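Local coordinates for protein exotoxin 3 (Staphylococcus aureus, PDB 2Z8L) that binds the glycan sialyl Lewis X as a superantigen-like staphylococcal toxin, probably to engage sialylated glycans of its host, at residues G63-R68 against R190-I195; G76-V81 against I134-V139; V139-L144 against Y178-N183. One frame throughout, in Å; residues are numbered along the deposited sequence.

Contact 1 of 3, residues G63-R68 against R190-I195; sequences GKDIER and RMSDVI. With SIA (N-acetyl-alpha-neuraminic acid), chain B; NAG (2-acetamido-2-deoxy-beta-D-glucopyranose), chain C; GAL (beta-D-galactopyranose), chain D.
With chi1 at -156° the carboxylate of Asp65 swings anti to its backbone nitrogen, and with chi1 at -72° the hydroxyl of Ser192 stays beside its own, which leaves the two polar ends on either side of a bridging water. This water gives a proton to Asp65 OD2 at 2.8 Å and lies 2.7 Å from Ser192 OG, itself also hydrogen-bonded to Phe62 N. The backbones point both CB atoms at the opposite segment, and Asp65 CB meets Ser192 CB at 3.7 Å. A second water lies 2.7 Å from Asp193 OD1, probably donating to it, and accepts a weak bond from Asp65 N; no direct hydrogen bond crosses. Farther along, Arg68 NH2 approaches Val194 CB obliquely. The interface spans the two domains of the staphylococcal toxin fold, a short helix of the OB-fold domain meeting the type I turn Arg190-Asp193 of the beta-grasp domain. From this turn the sialic acid is gripped: Arg190 NE points almost straight at SIA O9 (2.9 Å, 170°), NH2 reaches SIA O8 on a more bent path, and SIA O9 donates in turn to Asp193 OD2 at 2.6 Å. GAL C5 lies over one face of the guanidinium group, offset toward its rim.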
loop_
_atom_site.group_PDB
_atom_site.type_symbol
_atom_site.label_atom_id
_atom_site.label_comp_id
_atom_site.label_asym_id
_atom_site.label_seq_id
_atom_site.Cartn_x
_atom_site.Cartn_y
_atom_site.Cartn_z
ATOM N N GLY A 63 13.074 2.100 -6.303
ATOM C CA GLY A 63 13.854 1.229 -5.464
ATOM C C GLY A 63 14.434 0.071 -6.210
ATOM O O GLY A 63 14.653 0.122 -7.413
ATOM N N LYS A 64 14.711 -1.004 -5.509
ATOM C CA LYS A 64 15.287 -2.148 -6.217
ATOM C C LYS A 64 14.252 -2.915 -7.078
ATOM O O LYS A 64 14.627 -3.793 -7.853
ATOM C CB LYS A 64 16.124 -3.023 -5.272
ATOM C CG LYS A 64 15.362 -3.657 -4.124
ATOM C CD LYS A 64 16.206 -3.770 -2.868
ATOM C CE LYS A 64 17.657 -4.164 -3.164
ATOM N NZ LYS A 64 18.365 -4.674 -1.958
ATOM N N ASP A 65 12.960 -2.539 -7.006
ATOM C CA ASP A 65 11.950 -3.056 -7.979
ATOM C C ASP A 65 12.319 -2.646 -9.410
ATOM O O ASP A 65 11.827 -3.222 -10.373
ATOM C CB ASP A 65 10.522 -2.546 -7.642
ATOM C CG ASP A 65 9.375 -3.461 -8.205
ATOM O OD1 ASP A 65 9.496 -4.724 -8.106
ATOM O OD2 ASP A 65 8.331 -2.908 -8.709
ATOM N N ILE A 66 13.174 -1.641 -9.550
ATOM C CA ILE A 66 13.574 -1.145 -10.863
ATOM C C ILE A 66 14.279 -2.213 -11.720
ATOM O O ILE A 66 14.236 -2.119 -12.960
ATOM C CB ILE A 66 14.421 0.162 -10.749
ATOM C CG1 ILE A 66 13.497 1.359 -10.451
ATOM C CG2 ILE A 66 15.217 0.417 -12.029
ATOM C CD1 ILE A 66 14.189 2.620 -9.941
ATOM N N GLU A 67 14.899 -3.225 -11.096
ATOM C CA GLU A 67 15.513 -4.317 -11.875
ATOM C C GLU A 67 14.966 -5.737 -11.583
ATOM O O GLU A 67 15.371 -6.704 -12.239
ATOM C CB GLU A 67 17.055 -4.249 -11.826
ATOM C CG GLU A 67 17.692 -4.785 -10.556
ATOM C CD GLU A 67 17.688 -6.311 -10.491
ATOM O OE1 GLU A 67 18.220 -6.945 -11.440
ATOM O OE2 GLU A 67 17.135 -6.869 -9.500
ATOM N N ARG A 68 14.038 -5.870 -10.637
ATOM C CA ARG A 68 13.201 -7.070 -10.592
ATOM C C ARG A 68 12.362 -7.071 -11.884
ATOM O O ARG A 68 12.065 -8.126 -12.449
ATOM C CB ARG A 68 12.294 -7.079 -9.354
ATOM C CG ARG A 68 11.314 -8.269 -9.278
ATOM C CD ARG A 68 11.650 -9.213 -8.126
ATOM N NE ARG A 68 11.339 -8.593 -6.831
ATOM C CZ ARG A 68 10.288 -8.874 -6.046
ATOM N NH1 ARG A 68 9.379 -9.800 -6.363
ATOM N NH2 ARG A 68 10.144 -8.211 -4.907
ATOM N N ARG A 190 9.400 4.440 -1.194
ATOM C CA ARG A 190 9.063 3.191 -0.530
ATOM C C ARG A 190 7.857 2.513 -1.189
ATOM O O ARG A 190 7.478 1.417 -0.794
ATOM C CB ARG A 190 8.737 3.393 0.942
ATOM C CG ARG A 190 9.941 3.882 1.661
ATOM C CD ARG A 190 9.624 4.279 3.089
ATOM N NE ARG A 190 9.364 3.122 3.950
ATOM C CZ ARG A 190 8.648 3.135 5.100
ATOM N NH1 ARG A 190 8.063 4.221 5.525
ATOM N NH2 ARG A 190 8.522 2.027 5.783
ATOM N N MET A 191 7.285 3.148 -2.215
ATOM C CA MET A 191 5.981 2.637 -2.656
ATOM C C MET A 191 6.067 1.442 -3.576
ATOM O O MET A 191 5.033 0.839 -3.897
ATOM C CB MET A 191 5.161 3.725 -3.278
ATOM C CG MET A 191 4.247 4.286 -2.229
ATOM S SD MET A 191 3.430 5.615 -2.845
ATOM C CE MET A 191 2.858 6.481 -1.378
ATOM N N SER A 192 7.270 1.039 -3.934
ATOM C CA SER A 192 7.520 -0.210 -4.645
ATOM C C SER A 192 7.959 -1.403 -3.772
ATOM O O SER A 192 8.060 -2.528 -4.247
ATOM C CB SER A 192 8.523 0.006 -5.776
ATOM O OG SER A 192 7.936 0.747 -6.857
ATOM N N ASP A 193 8.242 -1.145 -2.496
ATOM C CA ASP A 193 8.744 -2.210 -1.625
ATOM C C ASP A 193 7.659 -3.273 -1.380
ATOM O O ASP A 193 6.501 -2.899 -1.250
ATOM C CB ASP A 193 9.193 -1.600 -0.328
ATOM C CG ASP A 193 10.441 -0.644 -0.508
ATOM O OD1 ASP A 193 11.162 -0.661 -1.556
ATOM O OD2 ASP A 193 10.683 0.168 0.422
ATOM N N VAL A 194 8.041 -4.538 -1.395
ATOM C CA VAL A 194 7.088 -5.654 -1.280
ATOM C C VAL A 194 7.532 -6.595 -0.177
ATOM O O VAL A 194 8.748 -6.740 0.074
ATOM C CB VAL A 194 6.992 -6.380 -2.630
ATOM C CG1 VAL A 194 6.177 -7.612 -2.552
ATOM C CG2 VAL A 194 6.420 -5.448 -3.700
ATOM N N ILE A 195 6.569 -7.225 0.484
ATOM C CA ILE A 195 6.879 -8.180 1.543
ATOM C C ILE A 195 6.046 -9.444 1.344
ATOM O O ILE A 195 5.099 -9.449 0.599
ATOM C CB ILE A 195 6.609 -7.583 2.911
ATOM C CG1 ILE A 195 5.140 -7.307 3.181
ATOM C CG2 ILE A 195 7.494 -6.388 3.118
ATOM C CD1 ILE A 195 4.828 -6.820 4.578
HETATM C C1 SIA B . 11.398 0.770 9.337
HETATM C C2 SIA B . 12.846 0.794 8.837
HETATM C C3 SIA B . 13.768 -0.060 9.708
HETATM C C4 SIA B . 13.493 -1.547 9.512
HETATM C C5 SIA B . 13.551 -1.957 8.030
HETATM C C6 SIA B . 12.604 -1.033 7.255
HETATM C C7 SIA B . 12.555 -1.236 5.745
HETATM C C8 SIA B . 11.761 -0.111 5.062
HETATM C C9 SIA B . 11.400 -0.366 3.619
HETATM C C10 SIA B . 13.768 -4.301 7.307
HETATM C C11 SIA B . 13.125 -5.663 7.289
HETATM N N5 SIA B . 13.092 -3.346 7.927
HETATM O O1A SIA B . 10.528 0.833 8.440
HETATM O O1B SIA B . 11.114 0.742 10.562
HETATM O O4 SIA B . 14.413 -2.336 10.337
HETATM O O6 SIA B . 13.015 0.319 7.499
HETATM O O7 SIA B . 13.876 -1.179 5.206
HETATM O O8 SIA B . 10.582 0.079 5.866
HETATM O O9 SIA B . 10.747 0.746 2.992
HETATM O O10 SIA B . 14.838 -4.041 6.762
HETATM C C1 NAG C . 14.071 7.098 1.707
HETATM C C2 NAG C . 13.456 8.013 2.792
HETATM C C3 NAG C . 13.732 7.514 4.206
HETATM C C4 NAG C . 13.392 6.030 4.332
HETATM C C5 NAG C . 14.090 5.292 3.183
HETATM C C6 NAG C . 13.954 3.776 3.125
HETATM C C7 NAG C . 13.188 10.375 2.166
HETATM C C8 NAG C . 13.882 11.722 2.162
HETATM N N2 NAG C . 13.909 9.381 2.677
HETATM O O1 NAG C . 13.705 7.547 0.407
HETATM O O3 NAG C . 13.031 8.307 5.180
HETATM O O4 NAG C . 13.875 5.626 5.615
HETATM O O5 NAG C . 13.584 5.772 1.939
HETATM O O6 NAG C . 12.625 3.371 3.271
HETATM O O7 NAG C . 12.033 10.257 1.740
HETATM C C1 GAL D . 12.919 4.851 6.379
HETATM C C2 GAL D . 13.720 3.968 7.321
HETATM C C3 GAL D . 12.715 3.086 8.056
HETATM C C4 GAL D . 11.695 3.964 8.788
HETATM C C5 GAL D . 10.999 4.928 7.820
HETATM C C6 GAL D . 10.024 5.856 8.510
HETATM O O2 GAL D . 14.587 3.170 6.515
HETATM O O3 GAL D . 13.345 2.148 8.941
HETATM O O4 GAL D . 12.378 4.703 9.773
HETATM O O5 GAL D . 12.002 5.680 7.106
HETATM O O6 GAL D . 9.435 6.814 7.643
HETATM O O HOH W 1 14.325 -0.144 -2.389
HETATM O O HOH W 2 6.314 -1.163 -7.873
HETATM O O HOH W 3 11.662 -1.487 -4.118
#

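Contact 2 of 3, residues G76-V81 against I134-V139; sequences GLDIFV and IYKEEV. Unlike the reference sequence in segment 134-139: Val139 (reference Ile).
Asp78 and Lys136 reach for each other from opposite directions, and their charged ends meet in a salt bridge of 3.0 Å between Asp78 OD2 and Lys136 NZ. The ammonium approaches on the CB side of the carboxylate, using the anti lone pair of OD2, the one directed away from OD1; this approach also brings NZ to 3.6 Å from Asp78 CB. OD1 meanwhile accepts from Asn34 N, so both oxygens are engaged and the rotation of the carboxylate is probably restrained. The lysine does not arrive fully stretched: bends at chi3 (47°) and chi4 (56°) fold its end over. There NZ is hydrogen-bonded to Thr99 OG1 and, more weakly, to Glu138 O of the lysine's own segment, 3.1 Å from NZ. Nearby acidic and carbonyl oxygens would be expected to favour the charged form of the amine. A phosphate ion, probably from the crystallisation liquor, also lies close to Asp78 OD2. Strand 77-81 belongs to the OB-fold sheet, whereas Lys136 stands just ahead of strand 138-140 in the beta-grasp half. The pair is thus an interdomain salt bridge, joining the OB-fold and beta-grasp domains of a superantigen-like toxin.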
loop_
_atom_site.group_PDB
_atom_site.type_symbol
_atom_site.label_atom_id
_atom_site.label_comp_id
_atom_site.label_asym_id
_atom_site.label_seq_id
_atom_site.Cartn_x
_atom_site.Cartn_y
_atom_site.Cartn_z
ATOM N N GLY A 76 1.367 -11.010 -15.757
ATOM C CA GLY A 76 1.035 -11.644 -14.506
ATOM C C GLY A 76 1.300 -10.774 -13.298
ATOM O O GLY A 76 1.694 -11.274 -12.217
ATOM N N LEU A 77 1.040 -9.483 -13.451
ATOM C CA LEU A 77 1.179 -8.542 -12.343
ATOM C C LEU A 77 -0.144 -8.226 -11.682
ATOM O O LEU A 77 -1.193 -8.240 -12.322
ATOM C CB LEU A 77 1.812 -7.250 -12.863
ATOM C CG LEU A 77 3.139 -7.391 -13.575
ATOM C CD1 LEU A 77 3.630 -6.039 -14.055
ATOM C CD2 LEU A 77 4.136 -8.026 -12.656
ATOM N N ASP A 78 -0.063 -7.889 -10.393
ATOM C CA ASP A 78 -1.161 -7.259 -9.656
ATOM C C ASP A 78 -0.684 -5.826 -9.344
ATOM O O ASP A 78 0.482 -5.635 -9.011
ATOM C CB ASP A 78 -1.403 -7.960 -8.363
ATOM C CG ASP A 78 -2.177 -9.279 -8.487
ATOM O OD1 ASP A 78 -2.661 -9.641 -9.585
ATOM O OD2 ASP A 78 -2.306 -9.955 -7.419
ATOM N N ILE A 79 -1.547 -4.842 -9.529
ATOM C CA ILE A 79 -1.185 -3.447 -9.234
ATOM C C ILE A 79 -2.196 -2.774 -8.327
ATOM O O ILE A 79 -3.395 -2.761 -8.614
ATOM C CB ILE A 79 -1.035 -2.611 -10.529
ATOM C CG1 ILE A 79 -0.207 -3.425 -11.535
ATOM C CG2 ILE A 79 -0.444 -1.229 -10.164
ATOM C CD1 ILE A 79 0.080 -2.749 -12.782
ATOM N N PHE A 80 -1.714 -2.164 -7.245
ATOM C CA PHE A 80 -2.547 -1.349 -6.383
ATOM C C PHE A 80 -2.393 0.082 -6.799
ATOM O O PHE A 80 -1.332 0.664 -6.602
ATOM C CB PHE A 80 -2.135 -1.534 -4.902
ATOM C CG PHE A 80 -3.020 -0.844 -3.964
ATOM C CD1 PHE A 80 -4.346 -1.266 -3.786
ATOM C CD2 PHE A 80 -2.601 0.299 -3.308
ATOM C CE1 PHE A 80 -5.185 -0.546 -2.927
ATOM C CE2 PHE A 80 -3.448 1.005 -2.457
ATOM C CZ PHE A 80 -4.708 0.565 -2.257
ATOM N N VAL A 81 -3.465 0.631 -7.367
ATOM C CA VAL A 81 -3.481 1.936 -7.980
ATOM C C VAL A 81 -4.205 2.967 -7.081
ATOM O O VAL A 81 -5.333 2.720 -6.611
ATOM C CB VAL A 81 -4.184 1.873 -9.404
ATOM C CG1 VAL A 81 -4.269 3.295 -9.997
ATOM C CG2 VAL A 81 -3.487 0.897 -10.323
ATOM N N ILE A 134 -5.162 -10.963 4.872
ATOM C CA ILE A 134 -4.209 -10.857 3.805
ATOM C C ILE A 134 -4.557 -11.917 2.771
ATOM O O ILE A 134 -4.682 -13.082 3.121
ATOM C CB ILE A 134 -2.761 -11.151 4.332
ATOM C CG1 ILE A 134 -2.329 -10.218 5.485
ATOM C CG2 ILE A 134 -1.717 -11.140 3.245
ATOM C CD1 ILE A 134 -2.252 -8.826 5.094
ATOM N N TYR A 135 -4.739 -11.487 1.520
ATOM C CA TYR A 135 -5.095 -12.390 0.421
ATOM C C TYR A 135 -3.978 -12.629 -0.566
ATOM O O TYR A 135 -4.156 -13.462 -1.470
ATOM C CB TYR A 135 -6.342 -11.854 -0.322
ATOM C CG TYR A 135 -7.557 -11.764 0.574
ATOM C CD1 TYR A 135 -8.497 -12.772 0.603
ATOM C CD2 TYR A 135 -7.768 -10.658 1.375
ATOM C CE1 TYR A 135 -9.610 -12.695 1.425
ATOM C CE2 TYR A 135 -8.882 -10.587 2.179
ATOM C CZ TYR A 135 -9.777 -11.607 2.203
ATOM O OH TYR A 135 -10.926 -11.587 2.992
ATOM N N LYS A 136 -2.848 -11.965 -0.393
ATOM C CA LYS A 136 -1.785 -12.009 -1.363
ATOM C C LYS A 136 -0.491 -12.565 -0.815
ATOM O O LYS A 136 -0.073 -12.191 0.252
ATOM C CB LYS A 136 -1.576 -10.598 -2.000
ATOM C CG LYS A 136 -2.700 -10.301 -2.998
ATOM C CD LYS A 136 -2.651 -8.897 -3.603
ATOM C CE LYS A 136 -1.235 -8.479 -4.121
ATOM N NZ LYS A 136 -0.517 -9.365 -5.147
ATOM N N GLU A 137 0.187 -13.361 -1.639
ATOM C CA GLU A 137 1.498 -13.870 -1.321
ATOM C C GLU A 137 2.517 -12.775 -1.271
ATOM O O GLU A 137 3.415 -12.841 -0.450
ATOM C CB GLU A 137 1.949 -14.901 -2.364
ATOM C CG GLU A 137 1.110 -16.130 -2.365
ATOM C CD GLU A 137 1.234 -16.943 -3.665
ATOM O OE1 GLU A 137 2.064 -16.579 -4.544
ATOM O OE2 GLU A 137 0.454 -17.881 -3.794
ATOM N N GLU A 138 2.426 -11.836 -2.195
ATOM C CA GLU A 138 3.357 -10.676 -2.280
ATOM C C GLU A 138 2.490 -9.443 -2.103
ATOM O O GLU A 138 1.570 -9.229 -2.859
ATOM C CB GLU A 138 4.021 -10.657 -3.658
ATOM C CG GLU A 138 5.341 -10.005 -3.648
ATOM C CD GLU A 138 6.065 -10.221 -4.958
ATOM O OE1 GLU A 138 6.611 -11.369 -5.148
ATOM O OE2 GLU A 138 6.021 -9.280 -5.821
ATOM N N VAL A 139 2.779 -8.648 -1.086
ATOM C CA VAL A 139 1.988 -7.502 -0.780
ATOM C C VAL A 139 2.911 -6.244 -0.759
ATOM O O VAL A 139 3.996 -6.260 -0.167
ATOM C CB VAL A 139 1.263 -7.596 0.576
ATOM C CG1 VAL A 139 0.234 -6.428 0.592
ATOM C CG2 VAL A 139 0.591 -8.957 0.854
#

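Contact 3 of 3, residues V139-L144 against Y178-N183; sequences VSLKEL and YTFELN. Unlike the reference sequence in segment 139-144: Val139 (reference Ile). With SIA (N-acetyl-alpha-neuraminic acid), chain B; GAL (beta-D-galactopyranose), chain D; FUC (alpha-L-fucopyranose), chain E.
Leu141 is the knob of this contact, pushed from the first turn of its helix into the angle between Tyr178 and Phe180, whose side chains both lean to the same side of strand 177-181. Its CD2 methyl rests over one face of the Tyr178 ring, 4.2 Å from CG, and CD1 comes to 4.1 Å from Tyr178 CD1; the two side chains cross at about a right angle. Leu141 CG lies beside the backbone nitrogen (chi1 -63°), a setting that seats CD2 between the rings and sends CD1 past Tyr178 toward the sugar. Phe180 fills the complementary hollow on the helix: its CE1 packs 4.1 Å from Leu141 CB and its CE2 approaches Leu144 CB one turn farther on, while the Leu141 carbonyl oxygen lies obliquely to the ring, 3.8 Å from Phe180 CZ. Leu141 CD1 touches SIA O9 at 3.7 Å, the Tyr178 ring presents its edge to SIA O8, and its OH end borders the acetyl methyl C11. Thr179, between the two aromatic residues, binds the sialic acid carboxylate twice, Thr179 N to SIA O1A at 2.9 Å and Thr179 OG1 to SIA O1B at 2.7 Å. Glu181 OE2 accepts from both galactose O6 and fucose O3, tying two sugars to one oxygen. The helix itself begins with Ser140 as N-cap, OG accepting from Glu143 N at 3.0 Å. Helix 141-155 thus packs against edge strand 177-181 of the five-strand beta-grasp sheet, and Ile195 of the short two-strand sheet 138-140 and 194-196 touches both, through Leu141, Leu144 and Tyr178.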
loop_
_atom_site.group_PDB
_atom_site.type_symbol
_atom_site.label_atom_id
_atom_site.label_comp_id
_atom_site.label_asym_id
_atom_site.label_seq_id
_atom_site.Cartn_x
_atom_site.Cartn_y
_atom_site.Cartn_z
ATOM N N VAL A 139 2.779 -8.648 -1.086
ATOM C CA VAL A 139 1.988 -7.502 -0.780
ATOM C C VAL A 139 2.911 -6.244 -0.759
ATOM O O VAL A 139 3.996 -6.260 -0.167
ATOM C CB VAL A 139 1.263 -7.596 0.576
ATOM C CG1 VAL A 139 0.234 -6.428 0.592
ATOM C CG2 VAL A 139 0.591 -8.957 0.854
ATOM N N SER A 140 2.455 -5.159 -1.417
ATOM C CA SER A 140 3.256 -3.914 -1.396
ATOM C C SER A 140 3.049 -3.182 -0.062
ATOM O O SER A 140 1.918 -3.175 0.491
ATOM C CB SER A 140 2.889 -2.977 -2.579
ATOM O OG SER A 140 1.606 -2.424 -2.485
ATOM N N LEU A 141 4.129 -2.548 0.449
ATOM C CA LEU A 141 3.962 -1.606 1.560
ATOM C C LEU A 141 2.940 -0.547 1.208
ATOM O O LEU A 141 2.199 -0.109 2.111
ATOM C CB LEU A 141 5.283 -0.932 1.949
ATOM C CG LEU A 141 6.342 -1.866 2.452
ATOM C CD1 LEU A 141 7.528 -1.011 3.001
ATOM C CD2 LEU A 141 5.821 -2.824 3.528
ATOM N N LYS A 142 2.880 -0.128 -0.074
ATOM C CA LYS A 142 1.883 0.872 -0.481
ATOM C C LYS A 142 0.442 0.454 -0.117
ATOM O O LYS A 142 -0.321 1.235 0.477
ATOM C CB LYS A 142 1.952 1.065 -1.961
ATOM C CG LYS A 142 0.993 2.104 -2.517
ATOM C CD LYS A 142 0.927 2.078 -4.045
ATOM C CE LYS A 142 0.027 3.129 -4.692
ATOM N NZ LYS A 142 0.638 4.467 -4.447
ATOM N N GLU A 143 0.076 -0.748 -0.504
ATOM C CA GLU A 143 -1.250 -1.282 -0.223
ATOM C C GLU A 143 -1.529 -1.434 1.249
ATOM O O GLU A 143 -2.573 -1.029 1.703
ATOM C CB GLU A 143 -1.461 -2.601 -0.974
ATOM C CG GLU A 143 -2.902 -3.059 -0.875
ATOM C CD GLU A 143 -3.256 -4.238 -1.757
ATOM O OE1 GLU A 143 -2.455 -4.713 -2.619
ATOM O OE2 GLU A 143 -4.425 -4.710 -1.554
ATOM N N LEU A 144 -0.585 -1.998 1.983
ATOM C CA LEU A 144 -0.819 -2.141 3.417
ATOM C C LEU A 144 -0.989 -0.784 4.085
ATOM O O LEU A 144 -1.946 -0.565 4.860
ATOM C CB LEU A 144 0.375 -2.868 4.014
ATOM C CG LEU A 144 0.364 -4.357 3.967
ATOM C CD1 LEU A 144 1.735 -4.817 4.434
ATOM C CD2 LEU A 144 -0.776 -4.739 4.993
ATOM N N TYR A 178 8.405 -3.110 9.584
ATOM C CA TYR A 178 8.264 -1.952 8.708
ATOM C C TYR A 178 7.408 -0.904 9.432
ATOM O O TYR A 178 6.379 -1.250 9.995
ATOM C CB TYR A 178 7.607 -2.378 7.423
ATOM C CG TYR A 178 8.394 -3.497 6.743
ATOM C CD1 TYR A 178 9.389 -3.218 5.860
ATOM C CD2 TYR A 178 8.108 -4.807 7.017
ATOM C CE1 TYR A 178 10.085 -4.220 5.228
ATOM C CE2 TYR A 178 8.817 -5.842 6.424
ATOM C CZ TYR A 178 9.814 -5.525 5.529
ATOM O OH TYR A 178 10.500 -6.543 4.897
ATOM N N THR A 179 7.805 0.360 9.356
ATOM C CA THR A 179 7.173 1.422 10.114
ATOM C C THR A 179 6.599 2.449 9.139
ATOM O O THR A 179 7.301 2.867 8.190
ATOM C CB THR A 179 8.180 2.191 10.992
ATOM O OG1 THR A 179 8.797 1.267 11.862
ATOM C CG2 THR A 179 7.452 3.215 11.860
ATOM N N PHE A 180 5.364 2.855 9.424
ATOM C CA PHE A 180 4.626 3.920 8.670
ATOM C C PHE A 180 4.372 5.054 9.596
ATOM O O PHE A 180 3.587 4.917 10.538
ATOM C CB PHE A 180 3.279 3.469 8.034
ATOM C CG PHE A 180 3.383 2.195 7.214
ATOM C CD1 PHE A 180 4.414 2.022 6.361
ATOM C CD2 PHE A 180 2.367 1.240 7.269
ATOM C CE1 PHE A 180 4.516 0.840 5.587
ATOM C CE2 PHE A 180 2.436 0.092 6.516
ATOM C CZ PHE A 180 3.535 -0.088 5.659
ATOM N N GLU A 181 5.081 6.173 9.431
ATOM C CA GLU A 181 4.844 7.342 10.279
ATOM C C GLU A 181 3.561 8.020 9.821
ATOM O O GLU A 181 3.439 8.452 8.648
ATOM C CB GLU A 181 5.986 8.334 10.152
ATOM C CG GLU A 181 7.349 7.844 10.550
ATOM C CD GLU A 181 8.403 8.959 10.263
ATOM O OE1 GLU A 181 8.441 9.904 11.063
ATOM O OE2 GLU A 181 9.118 8.937 9.225
ATOM N N LEU A 182 2.604 8.200 10.729
ATOM C CA LEU A 182 1.265 8.708 10.317
ATOM C C LEU A 182 1.161 10.213 10.113
ATOM O O LEU A 182 0.142 10.675 9.590
ATOM C CB LEU A 182 0.197 8.235 11.290
ATOM C CG LEU A 182 0.104 6.724 11.398
ATOM C CD1 LEU A 182 -0.889 6.307 12.415
ATOM C CD2 LEU A 182 -0.233 6.073 10.040
ATOM N N ASN A 183 2.207 10.970 10.466
ATOM C CA ASN A 183 2.151 12.418 10.279
ATOM C C ASN A 183 2.459 12.873 8.865
ATOM O O ASN A 183 2.462 14.108 8.576
ATOM C CB ASN A 183 3.024 13.151 11.287
ATOM C CG ASN A 183 4.507 12.907 11.123
ATOM O OD1 ASN A 183 4.979 12.188 10.257
ATOM N ND2 ASN A 183 5.264 13.548 11.998
HETATM C C1 SIA B . 11.398 0.770 9.337
HETATM C C2 SIA B . 12.846 0.794 8.837
HETATM C C3 SIA B . 13.768 -0.060 9.708
HETATM C C4 SIA B . 13.493 -1.547 9.512
HETATM C C5 SIA B . 13.551 -1.957 8.030
HETATM C C6 SIA B . 12.604 -1.033 7.255
HETATM C C7 SIA B . 12.555 -1.236 5.745
HETATM C C8 SIA B . 11.761 -0.111 5.062
HETATM C C9 SIA B . 11.400 -0.366 3.619
HETATM C C10 SIA B . 13.768 -4.301 7.307
HETATM C C11 SIA B . 13.125 -5.663 7.289
HETATM N N5 SIA B . 13.092 -3.346 7.927
HETATM O O1A SIA B . 10.528 0.833 8.440
HETATM O O1B SIA B . 11.114 0.742 10.562
HETATM O O4 SIA B . 14.413 -2.336 10.337
HETATM O O6 SIA B . 13.015 0.319 7.499
HETATM O O7 SIA B . 13.876 -1.179 5.206
HETATM O O8 SIA B . 10.582 0.079 5.866
HETATM O O9 SIA B . 10.747 0.746 2.992
HETATM O O10 SIA B . 14.838 -4.041 6.762
HETATM C C1 GAL D . 12.919 4.851 6.379
HETATM C C2 GAL D . 13.720 3.968 7.321
HETATM C C3 GAL D . 12.715 3.086 8.056
HETATM C C4 GAL D . 11.695 3.964 8.788
HETATM C C5 GAL D . 10.999 4.928 7.820
HETATM C C6 GAL D . 10.024 5.856 8.510
HETATM O O2 GAL D . 14.587 3.170 6.515
HETATM O O3 GAL D . 13.345 2.148 8.941
HETATM O O4 GAL D . 12.378 4.703 9.773
HETATM O O5 GAL D . 12.002 5.680 7.106
HETATM O O6 GAL D . 9.435 6.814 7.643
HETATM C C1 FUC E . 13.753 9.330 5.910
HETATM C C2 FUC E . 12.669 10.224 6.525
HETATM C C3 FUC E . 11.999 9.541 7.704
HETATM C C4 FUC E . 13.052 9.032 8.678
HETATM C C5 FUC E . 14.100 8.189 7.943
HETATM C C6 FUC E . 15.198 7.625 8.827
HETATM O O2 FUC E . 11.689 10.594 5.572
HETATM O O3 FUC E . 11.078 10.449 8.313
HETATM O O4 FUC E . 13.670 10.179 9.204
HETATM O O5 FUC E . 14.681 8.931 6.893
#

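How the contacts relate
From the N terminus the chain first lays down the OB-fold elements, and both 63-68 and 76-81 wait there for partners from the other domain. Contact 2 closes first, when 134-139 returns to 76-81. The chain runs straight on through the shared Val139 into contact 3, whose loop closes at 178-183, so these two stand in series. Contact 1 closes last, at 190-195, and its long loop encloses both. Contacts 1 and 2 join the OB-fold to the beta-grasp domain, while contact 3 lies within the latter. Ile195 N bonds to Val139 O, linking all three, and contacts 1 and 3 both contribute residues to the glycan site.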